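Local coordinates for protein acetolactate synthase, small subunit (PDB 2FGC) that forms the small, probably regulatory subunit of acetolactate synthase, built from an N-terminal ACT domain and a second alpha/beta domain, and pairs with another copy of itself, at residues S33-N38 / P68-L73; K99-D104 / A181-N186; M115-V120 / I149-G154; D123-E128 / L165-Q170. All coordinates share one frame; numbering follows the deposited sequence.

Contact 1 of 4, residues S33-N38 / P68-L73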
loop_
_atom_site.group_PDB
_atom_site.type_symbol
_atom_site.label_atom_id
_atom_site.label_comp_id
_atom_site.label_asym_id
_atom_site.label_seq_id
_atom_site.Cartn_x
_atom_site.Cartn_y
_atom_site.Cartn_z
ATOM N N SER A 33 12.982 5.817 -0.265
ATOM C CA SER A 33 12.141 5.780 -1.410
ATOM C C SER A 33 13.006 5.455 -2.619
ATOM O O SER A 33 14.184 5.798 -2.662
ATOM C CB SER A 33 11.465 7.133 -1.550
ATOM O OG SER A 33 10.421 7.004 -2.471
HETATM N N MSE A 34 12.443 4.790 -3.611
HETATM C CA MSE A 34 13.280 4.283 -4.650
HETATM C C MSE A 34 12.558 4.212 -5.971
HETATM O O MSE A 34 11.463 3.705 -6.034
HETATM C CB MSE A 34 13.637 2.887 -4.237
HETATM C CG MSE A 34 14.861 2.416 -4.781
HETATM SE SE MSE A 34 15.177 0.644 -3.943
HETATM C CE MSE A 34 15.310 1.208 -1.927
ATOM N N LEU A 35 13.199 4.662 -7.039
ATOM C CA LEU A 35 12.551 4.736 -8.338
ATOM C C LEU A 35 13.138 3.604 -9.144
ATOM O O LEU A 35 14.349 3.514 -9.228
ATOM C CB LEU A 35 12.884 6.079 -8.972
ATOM C CG LEU A 35 11.847 6.890 -9.742
ATOM C CD1 LEU A 35 10.519 6.965 -9.036
ATOM C CD2 LEU A 35 12.402 8.304 -9.941
ATOM N N VAL A 36 12.310 2.708 -9.683
ATOM C CA VAL A 36 12.829 1.547 -10.422
ATOM C C VAL A 36 12.147 1.404 -11.817
ATOM O O VAL A 36 10.931 1.610 -11.943
ATOM C CB VAL A 36 12.739 0.198 -9.572
ATOM C CG1 VAL A 36 13.141 0.401 -8.075
ATOM C CG2 VAL A 36 11.359 -0.361 -9.587
ATOM N N HIS A 37 12.915 1.067 -12.859
ATOM C CA HIS A 37 12.350 0.800 -14.186
ATOM C C HIS A 37 11.346 -0.345 -14.009
ATOM O O HIS A 37 11.660 -1.348 -13.395
ATOM C CB HIS A 37 13.475 0.475 -15.187
ATOM C CG HIS A 37 12.995 0.142 -16.575
ATOM N ND1 HIS A 37 12.092 0.928 -17.272
ATOM C CD2 HIS A 37 13.323 -0.882 -17.409
ATOM C CE1 HIS A 37 11.866 0.389 -18.459
ATOM N NE2 HIS A 37 12.606 -0.707 -18.570
ATOM N N ASN A 38 10.112 -0.183 -14.466
ATOM C CA ASN A 38 9.167 -1.276 -14.243
ATOM C C ASN A 38 8.910 -2.158 -15.460
ATOM O O ASN A 38 8.364 -1.729 -16.472
ATOM C CB ASN A 38 7.905 -0.848 -13.430
ATOM C CG ASN A 38 6.693 -0.461 -14.299
ATOM O OD1 ASN A 38 6.148 -1.281 -15.060
ATOM N ND2 ASN A 38 6.238 0.780 -14.140
ATOM N N PRO A 68 6.156 8.221 -16.027
ATOM C CA PRO A 68 5.550 6.991 -16.574
ATOM C C PRO A 68 6.643 5.957 -16.914
ATOM O O PRO A 68 7.692 6.324 -17.440
ATOM C CB PRO A 68 4.804 7.479 -17.831
ATOM C CG PRO A 68 5.372 8.804 -18.147
ATOM C CD PRO A 68 5.919 9.401 -16.885
ATOM N N GLY A 69 6.428 4.688 -16.572
ATOM C CA GLY A 69 7.438 3.676 -16.836
ATOM C C GLY A 69 8.336 3.375 -15.642
ATOM O O GLY A 69 9.087 2.394 -15.659
ATOM N N LEU A 70 8.257 4.198 -14.596
ATOM C CA LEU A 70 9.033 3.978 -13.395
ATOM C C LEU A 70 8.132 3.841 -12.202
ATOM O O LEU A 70 7.238 4.651 -12.013
ATOM C CB LEU A 70 10.000 5.128 -13.141
ATOM C CG LEU A 70 10.988 5.582 -14.207
ATOM C CD1 LEU A 70 11.787 6.748 -13.635
ATOM C CD2 LEU A 70 11.881 4.447 -14.672
ATOM N N SER A 71 8.375 2.808 -11.409
ATOM C CA SER A 71 7.692 2.611 -10.144
ATOM C C SER A 71 8.460 3.208 -8.990
ATOM O O SER A 71 9.676 3.356 -9.065
ATOM C CB SER A 71 7.556 1.137 -9.881
ATOM O OG SER A 71 6.719 0.637 -10.862
ATOM N N ARG A 72 7.736 3.546 -7.918
ATOM C CA ARG A 72 8.356 4.049 -6.710
ATOM C C ARG A 72 7.984 3.129 -5.589
ATOM O O ARG A 72 6.813 2.776 -5.416
ATOM C CB ARG A 72 7.892 5.462 -6.422
ATOM C CG ARG A 72 8.362 6.033 -5.073
ATOM C CD ARG A 72 8.043 7.565 -4.960
ATOM N NE ARG A 72 8.639 8.379 -6.043
ATOM C CZ ARG A 72 9.872 8.870 -6.001
ATOM N NH1 ARG A 72 10.643 8.604 -4.963
ATOM N NH2 ARG A 72 10.348 9.614 -6.982
ATOM N N LEU A 73 9.010 2.754 -4.852
ATOM C CA LEU A 73 8.965 1.850 -3.726
ATOM C C LEU A 73 9.403 2.573 -2.502
ATOM O O LEU A 73 10.425 3.235 -2.525
ATOM C CB LEU A 73 10.038 0.785 -3.890
ATOM C CG LEU A 73 9.637 -0.497 -4.560
ATOM C CD1 LEU A 73 9.630 -0.248 -6.042
ATOM C CD2 LEU A 73 10.668 -1.509 -4.188
#
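Leu-35 lays its CD1 methyl over one face of the Arg-72 guanidinium, displaced toward the rim and 3.4 Å from NH2 of that arginine. Ser-33 meets the same group at its edge: Arg-72 NH1 donates to Ser-33 OG at 3.0 Å, and the hydroxyl lies only 2° out of the guanidinium plane. The bend at chi3 (-57°) turns the guanidinium so that it meets both Ser-33 and Leu-35. Its stronger partner is Glu-66, which forms a salt bridge with NH2, so two neighbours restrain its rotation. On this face, too, Leu-35 CG meets Leu-70 CD1 at 3.9 Å, the two leucines crossing at about a right angle. On the other face, Val-36 CG2 touches Leu-73 CD1 at 3.9 Å. Antiparallel backbone pairing sets this alternation, Met-34/Leu-73 and Val-36/Ser-71 being the hydrogen-bonded pairs, although the bond from Met-34 N to Leu-73 O is weak. Asn-38 N donates a further hydrogen bond to Gly-69 O at 3.0 Å. Strands 28-37 and 70-79 are the central pair of the ACT-domain sheet; strand 97-102 runs beside the first and strand 56-64 beside the second, while Arg-72 also packs on Ile-174 of the second subunit.

Contact 2 of 4, residues K99-D104 / A181-N186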
loop_
_atom_site.group_PDB
_atom_site.type_symbol
_atom_site.label_atom_id
_atom_site.label_comp_id
_atom_site.label_asym_id
_atom_site.label_seq_id
_atom_site.Cartn_x
_atom_site.Cartn_y
_atom_site.Cartn_z
ATOM N N LYS A 99 16.931 5.725 -9.035
ATOM C CA LYS A 99 17.183 6.720 -8.019
ATOM C C LYS A 99 16.750 6.181 -6.656
ATOM O O LYS A 99 15.641 5.619 -6.527
ATOM C CB LYS A 99 16.440 8.038 -8.303
ATOM C CG LYS A 99 17.191 9.209 -7.696
ATOM C CD LYS A 99 16.371 10.440 -7.550
ATOM C CE LYS A 99 17.260 11.542 -6.996
ATOM N NZ LYS A 99 16.456 12.758 -6.769
ATOM N N VAL A 100 17.627 6.360 -5.660
ATOM C CA VAL A 100 17.349 6.011 -4.256
ATOM C C VAL A 100 17.306 7.329 -3.491
ATOM O O VAL A 100 18.200 8.127 -3.601
ATOM C CB VAL A 100 18.438 5.042 -3.654
ATOM C CG1 VAL A 100 18.149 4.706 -2.202
ATOM C CG2 VAL A 100 18.575 3.759 -4.491
ATOM N N THR A 101 16.219 7.567 -2.790
ATOM C CA THR A 101 15.965 8.792 -2.011
ATOM C C THR A 101 15.726 8.408 -0.536
ATOM O O THR A 101 14.682 7.845 -0.204
ATOM C CB THR A 101 14.636 9.507 -2.487
ATOM O OG1 THR A 101 14.678 9.759 -3.900
ATOM C CG2 THR A 101 14.353 10.834 -1.708
ATOM N N PRO A 102 16.687 8.685 0.346
ATOM C CA PRO A 102 16.353 8.544 1.778
ATOM C C PRO A 102 15.294 9.573 2.234
ATOM O O PRO A 102 15.266 10.728 1.788
ATOM C CB PRO A 102 17.677 8.775 2.496
ATOM C CG PRO A 102 18.726 8.713 1.430
ATOM C CD PRO A 102 18.078 9.093 0.122
ATOM N N ILE A 103 14.394 9.116 3.075
ATOM C CA ILE A 103 13.414 9.986 3.691
ATOM C C ILE A 103 13.965 10.503 5.005
ATOM O O ILE A 103 14.635 9.787 5.739
ATOM C CB ILE A 103 12.100 9.258 3.910
ATOM C CG1 ILE A 103 11.329 9.224 2.592
ATOM C CG2 ILE A 103 11.289 9.967 4.918
ATOM C CD1 ILE A 103 11.318 7.909 2.011
ATOM N N ASP A 104 13.697 11.772 5.277
ATOM C CA ASP A 104 14.204 12.434 6.438
ATOM C C ASP A 104 13.911 11.587 7.668
ATOM O O ASP A 104 12.801 11.078 7.808
ATOM C CB ASP A 104 13.601 13.825 6.573
ATOM C CG ASP A 104 14.464 14.752 7.443
ATOM O OD1 ASP A 104 14.600 14.477 8.660
ATOM O OD2 ASP A 104 15.005 15.763 6.918
ATOM N N ALA A 181 5.739 7.216 2.376
ATOM C CA ALA A 181 6.327 8.381 3.023
ATOM C C ALA A 181 7.011 9.237 1.984
ATOM O O ALA A 181 7.375 8.764 0.889
ATOM C CB ALA A 181 7.299 7.966 4.176
HETATM N N MSE A 182 7.161 10.492 2.355
HETATM C CA MSE A 182 7.688 11.555 1.519
HETATM C C MSE A 182 8.275 12.617 2.453
HETATM O O MSE A 182 7.755 12.829 3.556
HETATM C CB MSE A 182 6.515 12.192 0.800
HETATM C CG MSE A 182 6.835 13.028 -0.375
HETATM SE SE MSE A 182 5.185 13.034 -1.487
HETATM C CE MSE A 182 5.292 11.181 -2.458
ATOM N N ASN A 183 9.318 13.301 1.989
ATOM C CA ASN A 183 9.777 14.481 2.656
ATOM C C ASN A 183 8.789 15.635 2.459
ATOM O O ASN A 183 8.247 15.832 1.358
ATOM C CB ASN A 183 11.173 14.873 2.154
ATOM C CG ASN A 183 12.238 13.817 2.472
ATOM O OD1 ASN A 183 12.326 13.309 3.592
ATOM N ND2 ASN A 183 13.051 13.494 1.487
ATOM N N ARG A 184 8.579 16.401 3.521
ATOM C CA ARG A 184 7.846 17.634 3.449
ATOM C C ARG A 184 8.524 18.632 2.543
ATOM O O ARG A 184 9.704 18.494 2.255
ATOM C CB ARG A 184 7.702 18.226 4.848
ATOM C CG ARG A 184 6.547 17.528 5.593
ATOM C CD ARG A 184 6.433 18.124 7.005
ATOM N NE ARG A 184 5.686 17.237 7.869
ATOM C CZ ARG A 184 4.361 17.220 7.937
ATOM N NH1 ARG A 184 3.622 18.052 7.203
ATOM N NH2 ARG A 184 3.779 16.368 8.736
ATOM N N TRP A 185 7.758 19.605 2.049
ATOM C CA TRP A 185 8.321 20.817 1.498
ATOM C C TRP A 185 9.200 21.508 2.531
ATOM O O TRP A 185 8.826 21.607 3.725
ATOM C CB TRP A 185 7.210 21.771 1.126
ATOM C CG TRP A 185 6.528 21.396 -0.124
ATOM C CD1 TRP A 185 5.346 20.723 -0.227
ATOM C CD2 TRP A 185 6.981 21.633 -1.470
ATOM N NE1 TRP A 185 5.016 20.546 -1.546
ATOM C CE2 TRP A 185 5.997 21.083 -2.338
ATOM C CE3 TRP A 185 8.122 22.242 -2.027
ATOM C CZ2 TRP A 185 6.095 21.139 -3.752
ATOM C CZ3 TRP A 185 8.232 22.318 -3.442
ATOM C CH2 TRP A 185 7.222 21.737 -4.289
ATOM N N ASN A 186 10.359 21.986 2.072
ATOM C CA ASN A 186 11.238 22.791 2.898
ATOM C C ASN A 186 10.581 24.090 3.329
ATOM O O ASN A 186 9.998 24.827 2.484
ATOM C CB ASN A 186 12.538 23.094 2.181
ATOM C CG ASN A 186 13.655 22.177 2.617
ATOM O OD1 ASN A 186 14.107 22.258 3.760
ATOM N ND2 ASN A 186 14.113 21.297 1.715
#
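Asp-104 and Asn-183 are joined by the one hydrogen bond between these segments. The backbone N of Asp-104 donates to Asn-183 OD1 at 2.7 Å with an N-H...O angle of 172°, and it approaches in the carbonyl plane of the amide. Asn-183 has its CG anti to its own carbonyl carbon (chi1 -64°), which carries the amide across to the chain around residues 102-104. Its ND2 then lies 3.6 Å from Pro-102 O, so the amide rests against the extended backbone of residues 102-104, oxygen at Asp-104 N and nitrogen near Pro-102 O.

Van der Waals contacts close around the same oxygen. Asp-104 CB comes within 3.3 Å of Asn-183 OD1, and Ile-103 CG2 lies 3.7 Å from it. The other branch of Ile-103 ends at CD1, 4.2 Å from Ala-181 O; this buried isoleucine also packs on Leu-31, Ser-33 and Arg-110.

The charged side chains work outward from the contact. Asp-104 OD1 accepts from Leu-106 N and Asn-109 ND2, while Arg-184 forms a salt bridge with Asp-142 of the second subunit. Between the two segments, therefore, the link is a neutral amide gripping a backbone N-H, flanked by the aliphatic branches of Ile-103: a directional join between the chain leaving strand 97-102 and the end of strand 171-183, made without spending a charge.

Contact 3 of 4, residues M115-V120 / I149-G154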
loop_
_atom_site.group_PDB
_atom_site.type_symbol
_atom_site.label_atom_id
_atom_site.label_comp_id
_atom_site.label_asym_id
_atom_site.label_seq_id
_atom_site.Cartn_x
_atom_site.Cartn_y
_atom_site.Cartn_z
HETATM N N MSE A 115 -2.819 2.891 4.900
HETATM C CA MSE A 115 -4.235 2.679 4.781
HETATM C C MSE A 115 -4.621 1.222 5.130
HETATM O O MSE A 115 -3.885 0.304 4.808
HETATM C CB MSE A 115 -4.595 3.029 3.358
HETATM C CG MSE A 115 -6.032 3.193 3.099
HETATM SE SE MSE A 115 -6.640 1.804 1.895
HETATM C CE MSE A 115 -5.847 2.231 0.229
ATOM N N ALA A 116 -5.760 1.001 5.789
ATOM C CA ALA A 116 -6.217 -0.356 6.094
ATOM C C ALA A 116 -7.660 -0.509 5.675
ATOM O O ALA A 116 -8.440 0.441 5.786
ATOM C CB ALA A 116 -6.099 -0.603 7.573
ATOM N N LEU A 117 -8.013 -1.678 5.156
ATOM C CA LEU A 117 -9.431 -2.078 5.012
ATOM C C LEU A 117 -9.772 -3.019 6.162
ATOM O O LEU A 117 -9.075 -4.037 6.341
ATOM C CB LEU A 117 -9.702 -2.791 3.694
ATOM C CG LEU A 117 -9.560 -1.940 2.428
ATOM C CD1 LEU A 117 -10.104 -2.684 1.234
ATOM C CD2 LEU A 117 -10.276 -0.626 2.563
ATOM N N ILE A 118 -10.816 -2.707 6.947
ATOM C CA ILE A 118 -11.144 -3.566 8.079
ATOM C C ILE A 118 -12.571 -4.124 8.037
ATOM O O ILE A 118 -13.519 -3.341 8.099
ATOM C CB ILE A 118 -10.910 -2.818 9.383
ATOM C CG1 ILE A 118 -9.483 -2.288 9.382
ATOM C CG2 ILE A 118 -11.114 -3.766 10.564
ATOM C CD1 ILE A 118 -9.310 -0.950 9.988
ATOM N N LYS A 119 -12.731 -5.456 7.933
ATOM C CA LYS A 119 -14.072 -6.092 8.010
ATOM C C LYS A 119 -14.423 -6.418 9.469
ATOM O O LYS A 119 -13.705 -7.184 10.111
ATOM C CB LYS A 119 -14.076 -7.376 7.203
ATOM C CG LYS A 119 -15.416 -7.936 6.796
ATOM C CD LYS A 119 -15.203 -9.315 6.080
ATOM C CE LYS A 119 -16.088 -9.534 4.860
ATOM N NZ LYS A 119 -15.344 -10.261 3.781
ATOM N N VAL A 120 -15.478 -5.796 10.016
ATOM C CA VAL A 120 -15.896 -6.034 11.401
ATOM C C VAL A 120 -17.309 -6.550 11.436
ATOM O O VAL A 120 -18.141 -6.035 10.752
ATOM C CB VAL A 120 -15.833 -4.785 12.315
ATOM C CG1 VAL A 120 -14.464 -4.335 12.486
ATOM C CG2 VAL A 120 -16.557 -3.648 11.711
ATOM N N ILE A 149 -17.368 -2.877 6.280
ATOM C CA ILE A 149 -15.974 -2.745 5.947
ATOM C C ILE A 149 -15.641 -1.256 6.107
ATOM O O ILE A 149 -16.342 -0.366 5.617
ATOM C CB ILE A 149 -15.610 -3.329 4.538
ATOM C CG1 ILE A 149 -15.831 -4.867 4.519
ATOM C CG2 ILE A 149 -14.194 -2.908 4.143
ATOM C CD1 ILE A 149 -15.891 -5.524 3.081
ATOM N N ILE A 150 -14.568 -1.017 6.843
ATOM C CA ILE A 150 -14.136 0.295 7.143
ATOM C C ILE A 150 -12.821 0.522 6.405
ATOM O O ILE A 150 -11.948 -0.372 6.340
ATOM C CB ILE A 150 -13.961 0.426 8.645
ATOM C CG1 ILE A 150 -15.324 0.248 9.343
ATOM C CG2 ILE A 150 -13.315 1.754 8.992
ATOM C CD1 ILE A 150 -15.178 -0.241 10.784
ATOM N N GLU A 151 -12.740 1.697 5.785
ATOM C CA GLU A 151 -11.502 2.245 5.277
ATOM C C GLU A 151 -10.882 3.274 6.247
ATOM O O GLU A 151 -11.513 4.248 6.642
ATOM C CB GLU A 151 -11.793 2.908 3.943
ATOM C CG GLU A 151 -10.571 3.371 3.203
ATOM C CD GLU A 151 -10.864 4.629 2.401
ATOM O OE1 GLU A 151 -11.581 4.531 1.360
ATOM O OE2 GLU A 151 -10.387 5.717 2.839
ATOM N N ILE A 152 -9.624 3.079 6.592
ATOM C CA ILE A 152 -8.926 4.007 7.487
ATOM C C ILE A 152 -7.502 4.350 6.956
ATOM O O ILE A 152 -6.735 3.439 6.573
ATOM C CB ILE A 152 -8.994 3.485 8.953
ATOM C CG1 ILE A 152 -8.942 4.586 10.000
ATOM C CG2 ILE A 152 -8.078 2.382 9.254
ATOM C CD1 ILE A 152 -10.337 4.652 10.714
ATOM N N THR A 153 -7.197 5.657 6.892
ATOM C CA THR A 153 -5.891 6.183 6.446
ATOM C C THR A 153 -5.243 7.020 7.556
ATOM O O THR A 153 -5.956 7.694 8.251
ATOM C CB THR A 153 -6.053 7.052 5.146
ATOM O OG1 THR A 153 -6.806 6.335 4.152
ATOM C CG2 THR A 153 -4.714 7.314 4.533
ATOM N N GLY A 154 -3.929 6.981 7.802
ATOM C CA GLY A 154 -3.344 7.982 8.761
ATOM C C GLY A 154 -1.978 7.525 9.076
ATOM O O GLY A 154 -1.527 6.576 8.482
#
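Residues 115-120 and 149-154 run antiparallel at 157° with Ala-116/Ile-152 and Ile-118/Ile-150 as hydrogen-bonded pairs, each bonded in both directions, as in the 2.7 Å bond from Ile-118 N to Ile-150 O. Side chains alternate between two very different faces. On the first, Ile-152 supplies the central methyl: with CG1 anti to the backbone N (chi1 -152°), its CG2 is left pointing across the strands. That methyl meets Ile-118 CD1 at 3.6 Å and Ala-116 CB at 4.0 Å. Farther along the same face, Val-120 CG2 touches Ile-150 CD1 at 3.8 Å. Helix 156-165 lies over Ala-116, Ile-118 and Ile-152, and helix 126-135 over Ile-150.

The opposite face mixes aliphatic and polar groups. Lys-119 places CG 3.8 Å from Ile-149 CG1, using its hydrocarbon part for packing while its chain leads NZ away to the backbone O of Asn-183 in the second subunit. Leu-117 crosses Glu-151 at a slant, its CD2 4.1 Å from Glu-151 CG, and the glutamate carboxylate forms a salt bridge with Arg-113 of that subunit. Selenomethionine Met-115 brings CG to within 3.4 Å of Thr-153 OG1, a hydroxyl hydrogen-bonded to OG1 of Thr-153 of the second subunit. One face is thus aliphatic among these residues and packed under two helices; the other keeps aliphatic stems within the strand pair and offers its polar ends to dimer contacts.

Contact 4 of 4, residues D123-E128 / L165-Q170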
loop_
_atom_site.group_PDB
_atom_site.type_symbol
_atom_site.label_atom_id
_atom_site.label_comp_id
_atom_site.label_asym_id
_atom_site.label_seq_id
_atom_site.Cartn_x
_atom_site.Cartn_y
_atom_site.Cartn_z
ATOM N N ASP A 123 -21.989 -6.864 16.965
ATOM C CA ASP A 123 -22.583 -7.688 18.005
ATOM C C ASP A 123 -23.282 -6.760 19.009
ATOM O O ASP A 123 -22.770 -6.459 20.113
ATOM C CB ASP A 123 -21.520 -8.603 18.628
ATOM C CG ASP A 123 -22.054 -9.418 19.813
ATOM O OD1 ASP A 123 -23.262 -9.794 19.825
ATOM O OD2 ASP A 123 -21.252 -9.681 20.743
ATOM N N GLU A 124 -24.446 -6.263 18.612
ATOM C CA GLU A 124 -25.155 -5.302 19.468
ATOM C C GLU A 124 -24.333 -4.026 19.657
ATOM O O GLU A 124 -24.459 -3.357 20.673
ATOM C CB GLU A 124 -25.422 -5.879 20.890
ATOM C CG GLU A 124 -25.938 -7.324 21.011
ATOM C CD GLU A 124 -27.412 -7.446 20.713
ATOM O OE1 GLU A 124 -27.788 -7.282 19.528
ATOM O OE2 GLU A 124 -28.189 -7.709 21.667
ATOM N N ASP A 125 -23.456 -3.696 18.719
ATOM C CA ASP A 125 -22.582 -2.545 18.956
ATOM C C ASP A 125 -22.319 -1.722 17.729
ATOM O O ASP A 125 -21.317 -1.048 17.632
ATOM C CB ASP A 125 -21.279 -2.949 19.657
ATOM C CG ASP A 125 -20.474 -3.998 18.876
ATOM O OD1 ASP A 125 -20.945 -4.523 17.809
ATOM O OD2 ASP A 125 -19.347 -4.307 19.362
ATOM N N LYS A 126 -23.239 -1.796 16.788
ATOM C CA LYS A 126 -23.231 -0.919 15.616
ATOM C C LYS A 126 -22.799 0.501 16.013
ATOM O O LYS A 126 -22.023 1.138 15.344
ATOM C CB LYS A 126 -24.660 -0.815 15.031
ATOM C CG LYS A 126 -25.090 -2.015 14.323
ATOM C CD LYS A 126 -26.360 -1.810 13.593
ATOM C CE LYS A 126 -26.950 -3.179 13.371
ATOM N NZ LYS A 126 -28.363 -3.056 12.945
ATOM N N GLN A 127 -23.325 0.968 17.128
ATOM C CA GLN A 127 -23.263 2.376 17.431
ATOM C C GLN A 127 -21.895 2.725 17.965
ATOM O O GLN A 127 -21.348 3.760 17.629
ATOM C CB GLN A 127 -24.344 2.761 18.426
ATOM C CG GLN A 127 -25.745 2.643 17.887
ATOM C CD GLN A 127 -26.799 3.045 18.910
ATOM O OE1 GLN A 127 -27.111 2.287 19.831
ATOM N NE2 GLN A 127 -27.358 4.242 18.747
ATOM N N GLU A 128 -21.330 1.851 18.785
ATOM C CA GLU A 128 -19.957 2.079 19.266
ATOM C C GLU A 128 -18.993 2.066 18.091
ATOM O O GLU A 128 -18.142 2.928 17.996
ATOM C CB GLU A 128 -19.525 1.057 20.323
ATOM C CG GLU A 128 -20.127 1.295 21.705
ATOM C CD GLU A 128 -21.649 1.139 21.719
ATOM O OE1 GLU A 128 -22.183 0.190 21.081
ATOM O OE2 GLU A 128 -22.313 1.985 22.371
ATOM N N LEU A 165 -8.784 -0.759 19.094
ATOM C CA LEU A 165 -9.989 -0.363 19.805
ATOM C C LEU A 165 -11.225 -1.173 19.404
ATOM O O LEU A 165 -12.299 -1.099 20.064
ATOM C CB LEU A 165 -10.238 1.121 19.603
ATOM C CG LEU A 165 -9.344 2.007 20.458
ATOM C CD1 LEU A 165 -9.531 3.445 20.028
ATOM C CD2 LEU A 165 -9.671 1.871 21.928
ATOM N N LEU A 166 -11.105 -1.949 18.334
ATOM C CA LEU A 166 -12.256 -2.767 17.927
ATOM C C LEU A 166 -12.362 -4.057 18.763
ATOM O O LEU A 166 -11.324 -4.578 19.218
ATOM C CB LEU A 166 -12.186 -3.075 16.446
ATOM C CG LEU A 166 -12.244 -1.847 15.552
ATOM C CD1 LEU A 166 -11.900 -2.286 14.123
ATOM C CD2 LEU A 166 -13.674 -1.224 15.650
ATOM N N PRO A 167 -13.607 -4.576 18.984
ATOM C CA PRO A 167 -13.649 -5.796 19.806
ATOM C C PRO A 167 -13.012 -6.905 18.999
ATOM O O PRO A 167 -13.467 -7.210 17.901
ATOM C CB PRO A 167 -15.145 -6.045 20.062
ATOM C CG PRO A 167 -15.873 -5.199 19.112
ATOM C CD PRO A 167 -14.953 -4.148 18.541
ATOM N N GLN A 168 -11.935 -7.465 19.525
ATOM C CA GLN A 168 -11.065 -8.287 18.712
ATOM C C GLN A 168 -11.768 -9.526 18.209
ATOM O O GLN A 168 -11.490 -9.981 17.101
ATOM C CB GLN A 168 -9.758 -8.588 19.455
ATOM C CG GLN A 168 -8.946 -7.245 19.796
ATOM C CD GLN A 168 -8.423 -6.429 18.547
ATOM O OE1 GLN A 168 -7.539 -6.891 17.819
ATOM N NE2 GLN A 168 -8.963 -5.219 18.335
ATOM N N LYS A 169 -12.726 -10.040 18.965
ATOM C CA LYS A 169 -13.457 -11.232 18.515
ATOM C C LYS A 169 -14.336 -10.984 17.252
ATOM O O LYS A 169 -14.781 -11.920 16.579
ATOM C CB LYS A 169 -14.262 -11.829 19.673
ATOM C CG LYS A 169 -15.556 -11.090 19.971
ATOM C CD LYS A 169 -16.435 -11.807 21.033
ATOM C CE LYS A 169 -17.706 -10.977 21.378
ATOM N NZ LYS A 169 -18.682 -10.696 20.220
ATOM N N GLN A 170 -14.567 -9.715 16.940
ATOM C CA GLN A 170 -15.417 -9.319 15.843
ATOM C C GLN A 170 -14.697 -8.835 14.572
ATOM O O GLN A 170 -15.361 -8.535 13.583
ATOM C CB GLN A 170 -16.342 -8.245 16.331
ATOM C CG GLN A 170 -17.458 -8.795 17.202
ATOM C CD GLN A 170 -18.077 -7.679 17.975
ATOM O OE1 GLN A 170 -18.480 -6.666 17.400
ATOM N NE2 GLN A 170 -18.114 -7.817 19.276
#
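Asp-123 and Lys-169 meet through a torsion at the end of the lysine, whose otherwise extended chain bends at its last bond (chi4 61°). Lys-169 NZ thereby reaches Asp-123 OD2 at 2.8 Å in a salt bridge, the side chains crossing at about a right angle. The ammonium comes in from above the carboxylate plane, well tilted from it.

Asp-125 has its CG between the backbone N and the carbonyl carbon (chi1 58°), and this turns the carboxylate back over the loop. Its OD1 accepts the backbone N-H of Asp-123 at 2.7 Å, also from above the carboxylate plane. Although Asp-125 holds the N-cap position of helix 126-135, its side chain is engaged in this loop bond and makes no capping bond. The other oxygen, Asp-125 OD2, lies 3.6 Å from Pro-167 CG, the two groups approaching from opposite directions.

The side chain of the buried Gln-170 packs between Asp-123 and Asp-125. The short 3-10 segment that presents it is closed by Gln-170 N bonding Pro-167 O at 2.9 Å, and nearby Leu-166 packs on Leu-132. The contact joins the first beta-alpha loop to the last alpha-beta loop of a beta-alpha-beta-beta-alpha-beta domain, at the same end of its sheet, an adjacency expected of a ferredoxin-like fold.

Contact 1 closes first along the chain and lies in the N-terminal ACT sheet. Contacts 3 and 4 belong to the second sheet and its loops; the centres of contacts 1 and 3 are 26 Å apart, and those of contacts 1 and 4 are 40 Å apart. Both sheets have the strand order 2-3-1-4. Contact 2 bridges the domains: strand 97-102 pairs with strand 28-37, and strand 171-183 with strand 110-121. Contacts 3 and 4 lie in the span between its segments, interleave along the chain, and meet where Leu-166 packs on Ile-118 and Val-120. Contacts 2 and 3 reach the second subunit extensively, contact 1 through Arg-72 alone, so domain and dimer interfaces are linked through strands 110-121 and 171-183.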